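Local coordinates for Di-haem cytochrome c peroxidase family protein (Burkholderia thailandensis E264, PDB 6NX0) that binds two c-type hemes, probably acts as a peroxidase with electron transfer activity, and displays an atypically stable bis-Fe(IV) state, at residues P99-D111 and L252-E264. Sequence-based numbering, arbitrary orientation.
Sequences PTLAALGKRVFFD and LGEAMQAYLQSDE. With HEC (heme c), chain B.
Helix 99-109 and the 252-260 part of helix 245-260 cross at -106° with their axes only 6.7 Å apart, the CA atoms pairing most closely at Ala102 with Tyr259 and at Gly105 with Met256. The near-perpendicular crossing is consistent with the pairing of N- and C-terminal helices familiar from cytochrome c domains, here beside heme c #1. Gly105 permits the close approach: lacking a side chain, it brings its CA to 3.3 Å from Ala255 O, a CA-H...O contact. Tyr259 enters as a knob among Ala102, Gly105, Lys106 and Phe109, its CB 3.4 Å from Ala102 O. Over one face of its ring lies the aliphatic part of Lys106, CB standing 14° off the normal in a CH-pi contact; the lysine's extended chain runs on past the phenol oxygen. The ring turns its CE2 edge to a face of Phe109, an offset edge-to-face pair with planes at 67°. Beyond Gly105 on one side, Leu101 clasps Ala258, its CG 3.6 Å from Ala258 CB. On the other, Met256, its chain bent at chi2 and chi3, folds its CE to 3.7 Å from Val108 CG1. Phe109 also touches Cys122, which is covalently bound to heme c #1, while Met256 belongs to the heme pocket itself. The thioether sulfur makes a Met-aromatic contact at the ring edge: Met256 SD lies 3.7 Å from Phe109 CD2 and equally near the heme methyl CMB.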
# COMPACT_ATOMS: atom_id res chain seq x y z
N PRO A 99 -2.12 12.56 -22.06
CA PRO A 99 -3.29 11.70 -22.26
C PRO A 99 -3.01 10.49 -23.12
O PRO A 99 -3.57 9.42 -22.86
CB PRO A 99 -4.31 12.65 -22.90
CG PRO A 99 -3.88 14.00 -22.46
CD PRO A 99 -2.40 13.96 -22.44
N THR A 100 -2.18 10.62 -24.15
CA THR A 100 -1.97 9.47 -25.03
C THR A 100 -1.12 8.41 -24.35
O THR A 100 -1.40 7.21 -24.48
CB THR A 100 -1.37 9.91 -26.37
OG1 THR A 100 -0.08 10.48 -26.18
CG2 THR A 100 -2.28 10.90 -27.04
N LEU A 101 -0.09 8.81 -23.60
CA LEU A 101 0.73 7.83 -22.89
C LEU A 101 -0.05 7.21 -21.73
O LEU A 101 0.08 6.00 -21.46
CB LEU A 101 2.02 8.47 -22.39
CG LEU A 101 3.00 7.49 -21.76
CD1 LEU A 101 3.35 6.36 -22.75
CD2 LEU A 101 4.26 8.17 -21.28
N ALA A 102 -0.89 8.00 -21.06
CA ALA A 102 -1.72 7.46 -19.98
C ALA A 102 -2.72 6.45 -20.53
O ALA A 102 -3.02 5.44 -19.88
CB ALA A 102 -2.43 8.60 -19.26
N ALA A 103 -3.24 6.71 -21.73
CA ALA A 103 -4.19 5.77 -22.32
C ALA A 103 -3.51 4.45 -22.68
O ALA A 103 -4.12 3.38 -22.56
CB ALA A 103 -4.84 6.39 -23.55
N LEU A 104 -2.26 4.51 -23.13
CA LEU A 104 -1.51 3.28 -23.39
C LEU A 104 -1.28 2.50 -22.10
O LEU A 104 -1.39 1.27 -22.07
CB LEU A 104 -0.18 3.63 -24.05
CG LEU A 104 0.65 2.51 -24.64
CD1 LEU A 104 -0.16 1.65 -25.58
CD2 LEU A 104 1.79 3.21 -25.39
N GLY A 105 -0.97 3.20 -21.02
CA GLY A 105 -0.84 2.54 -19.73
C GLY A 105 -2.12 1.86 -19.30
O GLY A 105 -2.10 0.74 -18.77
N LYS A 106 -3.26 2.53 -19.51
CA LYS A 106 -4.55 1.94 -19.16
C LYS A 106 -4.83 0.71 -20.02
O LYS A 106 -5.35 -0.31 -19.52
CB LYS A 106 -5.66 2.98 -19.31
CG LYS A 106 -6.99 2.53 -18.73
CD LYS A 106 -8.07 3.62 -18.83
CE LYS A 106 -9.36 3.18 -18.15
NZ LYS A 106 -10.44 4.21 -18.35
N ARG A 107 -4.45 0.76 -21.29
CA ARG A 107 -4.57 -0.41 -22.16
C ARG A 107 -3.80 -1.59 -21.59
O ARG A 107 -4.32 -2.71 -21.55
CB ARG A 107 -4.09 -0.04 -23.57
CG ARG A 107 -4.19 -1.14 -24.54
CD ARG A 107 -3.76 -0.70 -25.92
NE ARG A 107 -3.84 -1.86 -26.79
CZ ARG A 107 -3.93 -1.83 -28.12
NH1 ARG A 107 -3.91 -0.67 -28.76
NH2 ARG A 107 -4.03 -2.97 -28.78
N VAL A 108 -2.56 -1.36 -21.17
CA VAL A 108 -1.75 -2.41 -20.53
C VAL A 108 -2.45 -2.92 -19.28
O VAL A 108 -2.52 -4.13 -19.03
CB VAL A 108 -0.35 -1.86 -20.21
CG1 VAL A 108 0.45 -2.85 -19.40
CG2 VAL A 108 0.40 -1.49 -21.51
N PHE A 109 -2.95 -1.99 -18.46
CA PHE A 109 -3.53 -2.36 -17.17
C PHE A 109 -4.69 -3.34 -17.30
O PHE A 109 -4.88 -4.19 -16.43
CB PHE A 109 -4.01 -1.10 -16.47
CG PHE A 109 -4.30 -1.27 -15.00
CD1 PHE A 109 -5.56 -1.65 -14.56
CD2 PHE A 109 -3.31 -1.06 -14.07
CE1 PHE A 109 -5.82 -1.78 -13.21
CE2 PHE A 109 -3.56 -1.19 -12.71
CZ PHE A 109 -4.81 -1.55 -12.29
N PHE A 110 -5.46 -3.24 -18.38
CA PHE A 110 -6.64 -4.07 -18.55
C PHE A 110 -6.45 -5.21 -19.54
O PHE A 110 -7.42 -5.92 -19.84
CB PHE A 110 -7.83 -3.17 -18.97
CG PHE A 110 -8.35 -2.35 -17.83
CD1 PHE A 110 -9.24 -2.90 -16.93
CD2 PHE A 110 -7.90 -1.06 -17.62
CE1 PHE A 110 -9.71 -2.15 -15.85
CE2 PHE A 110 -8.34 -0.31 -16.55
CZ PHE A 110 -9.25 -0.85 -15.66
N ASP A 111 -5.21 -5.47 -19.98
CA ASP A 111 -4.96 -6.49 -21.00
C ASP A 111 -4.83 -7.87 -20.36
O ASP A 111 -3.84 -8.13 -19.67
CB ASP A 111 -3.71 -6.14 -21.78
CG ASP A 111 -3.51 -7.01 -23.00
OD1 ASP A 111 -4.04 -8.15 -23.03
OD2 ASP A 111 -2.82 -6.57 -23.93
N LEU A 252 6.76 -0.63 -21.04
CA LEU A 252 5.55 -0.98 -20.29
C LEU A 252 5.47 -0.16 -19.02
O LEU A 252 4.42 0.39 -18.67
CB LEU A 252 5.53 -2.47 -19.95
CG LEU A 252 5.26 -3.47 -21.09
CD1 LEU A 252 5.43 -4.92 -20.62
CD2 LEU A 252 3.89 -3.23 -21.65
N GLY A 253 6.61 -0.04 -18.32
CA GLY A 253 6.66 0.77 -17.12
C GLY A 253 6.44 2.26 -17.35
O GLY A 253 5.76 2.91 -16.56
N GLU A 254 7.02 2.82 -18.42
CA GLU A 254 6.77 4.23 -18.72
C GLU A 254 5.29 4.49 -18.95
O GLU A 254 4.75 5.49 -18.46
CB GLU A 254 7.54 4.67 -19.97
CG GLU A 254 9.02 4.81 -19.83
CD GLU A 254 9.62 5.43 -21.11
OE1 GLU A 254 10.54 4.83 -21.69
OE2 GLU A 254 9.12 6.50 -21.54
N ALA A 255 4.64 3.62 -19.71
CA ALA A 255 3.22 3.79 -19.99
C ALA A 255 2.41 3.66 -18.72
O ALA A 255 1.50 4.45 -18.45
CB ALA A 255 2.76 2.75 -21.03
N MET A 256 2.75 2.68 -17.90
CA MET A 256 2.00 2.46 -16.67
C MET A 256 2.16 3.63 -15.71
O MET A 256 1.20 4.04 -15.05
CB MET A 256 2.47 1.17 -16.01
CG MET A 256 1.59 0.72 -14.84
SD MET A 256 -0.16 0.55 -15.25
CE MET A 256 -0.02 -0.84 -16.35
N GLN A 257 3.38 4.15 -15.58
CA GLN A 257 3.61 5.32 -14.74
C GLN A 257 2.70 6.48 -15.16
O GLN A 257 2.09 7.13 -14.31
CB GLN A 257 5.09 5.70 -14.84
CG GLN A 257 5.61 6.61 -13.76
CD GLN A 257 7.14 6.58 -13.74
OE1 GLN A 257 7.77 5.77 -13.03
NE2 GLN A 257 7.73 7.42 -14.57
N ALA A 258 2.56 6.71 -16.46
CA ALA A 258 1.69 7.79 -16.91
C ALA A 258 0.24 7.54 -16.51
O ALA A 258 -0.46 8.46 -16.10
CB ALA A 258 1.79 7.95 -18.43
N TYR A 259 -0.23 6.30 -16.65
CA TYR A 259 -1.61 6.02 -16.27
C TYR A 259 -1.81 6.21 -14.77
O TYR A 259 -2.75 6.88 -14.34
CB TYR A 259 -2.03 4.61 -16.69
CG TYR A 259 -3.39 4.16 -16.17
CD1 TYR A 259 -4.51 4.95 -16.31
CD2 TYR A 259 -3.53 2.92 -15.57
CE1 TYR A 259 -5.75 4.51 -15.87
CE2 TYR A 259 -4.75 2.49 -15.12
CZ TYR A 259 -5.86 3.29 -15.27
OH TYR A 259 -7.10 2.85 -14.83
N LEU A 260 -0.92 5.63 -13.97
CA LEU A 260 -1.12 5.70 -12.54
C LEU A 260 -0.88 7.09 -11.97
O LEU A 260 -1.30 7.35 -10.85
CB LEU A 260 -0.23 4.67 -11.84
CG LEU A 260 -0.54 3.21 -12.21
CD1 LEU A 260 0.35 2.22 -11.48
CD2 LEU A 260 -2.02 2.87 -11.94
N GLN A 261 -0.22 7.98 -12.72
CA GLN A 261 -0.06 9.36 -12.26
C GLN A 261 -1.13 10.29 -12.81
O GLN A 261 -1.14 11.48 -12.46
CB GLN A 261 1.34 9.89 -12.62
CG GLN A 261 2.49 9.16 -11.88
CD GLN A 261 3.90 9.52 -12.35
OE1 GLN A 261 4.89 9.01 -11.80
NE2 GLN A 261 4.01 10.37 -13.36
N SER A 262 -2.06 9.80 -13.62
CA SER A 262 -3.08 10.66 -14.19
C SER A 262 -4.06 11.09 -13.10
O SER A 262 -4.22 10.44 -12.06
CB SER A 262 -3.80 9.97 -15.34
OG SER A 262 -4.60 8.87 -14.92
N ASP A 263 -4.72 12.22 -13.35
CA ASP A 263 -5.56 12.80 -12.31
C ASP A 263 -6.71 11.89 -11.92
O ASP A 263 -7.17 11.93 -10.77
CB ASP A 263 -6.09 14.16 -12.77
CG ASP A 263 -5.03 15.26 -12.76
OD1 ASP A 263 -3.92 15.08 -12.20
OD2 ASP A 263 -5.32 16.35 -13.30
N GLU A 264 -7.22 11.08 -12.85
CA GLU A 264 -8.34 10.24 -12.47
C GLU A 264 -7.94 9.18 -11.46
O GLU A 264 -8.81 8.58 -10.83
CB GLU A 264 -8.97 9.58 -13.71
CG GLU A 264 -8.17 8.50 -14.39
CD GLU A 264 -9.04 7.69 -15.36
OE1 GLU A 264 -10.28 7.76 -15.26
OE2 GLU A 264 -8.48 6.99 -16.22
FE HEC B . -0.26 -5.08 -8.14
CHA HEC B . 1.24 -3.79 -5.30
CHB HEC B . 0.57 -2.26 -9.84
CHC HEC B . -0.84 -6.68 -11.13
CHD HEC B . -0.96 -8.01 -6.48
NA HEC B . 0.64 -3.33 -7.63
C1A HEC B . 1.21 -3.00 -6.42
C2A HEC B . 1.73 -1.67 -6.51
C3A HEC B . 1.45 -1.21 -7.74
C4A HEC B . 0.84 -2.27 -8.49
CMA HEC B . 1.88 0.13 -8.34
CAA HEC B . 2.48 -0.93 -5.38
CBA HEC B . 1.52 -0.05 -4.60
CGA HEC B . 2.14 0.57 -3.38
O1A HEC B . 1.44 1.45 -2.79
O2A HEC B . 3.23 0.11 -2.93
NB HEC B . -0.14 -4.60 -10.11
C1B HEC B . 0.26 -3.36 -10.60
C2B HEC B . 0.22 -3.42 -12.04
C3B HEC B . -0.07 -4.67 -12.41
C4B HEC B . -0.33 -5.41 -11.20
CMB HEC B . 0.55 -2.23 -12.95
CAB HEC B . -0.25 -5.24 -13.83
CBB HEC B . 1.11 -5.24 -14.56
NC HEC B . -0.81 -6.96 -8.69
C1C HEC B . -1.04 -7.39 -9.99
C2C HEC B . -1.72 -8.66 -9.89
C3C HEC B . -1.80 -9.04 -8.61
C4C HEC B . -1.19 -7.98 -7.83
CMC HEC B . -2.35 -9.39 -11.09
CAC HEC B . -2.72 -10.13 -8.02
CBC HEC B . -2.25 -11.54 -8.42
ND HEC B . 0.03 -5.74 -6.25
C1D HEC B . -0.37 -7.00 -5.77
C2D HEC B . 0.09 -7.13 -4.41
C3D HEC B . 0.82 -5.88 -4.07
C4D HEC B . 0.74 -5.05 -5.25
CMD HEC B . -0.03 -8.37 -3.55
CAD HEC B . 1.54 -5.55 -2.75
CBD HEC B . 2.80 -6.38 -2.73
CGD HEC B . 3.81 -5.91 -1.71
O1D HEC B . 3.52 -4.93 -0.98
O2D HEC B . 4.86 -6.60 -1.60
O HOH W 1 1.78 -5.88 -8.28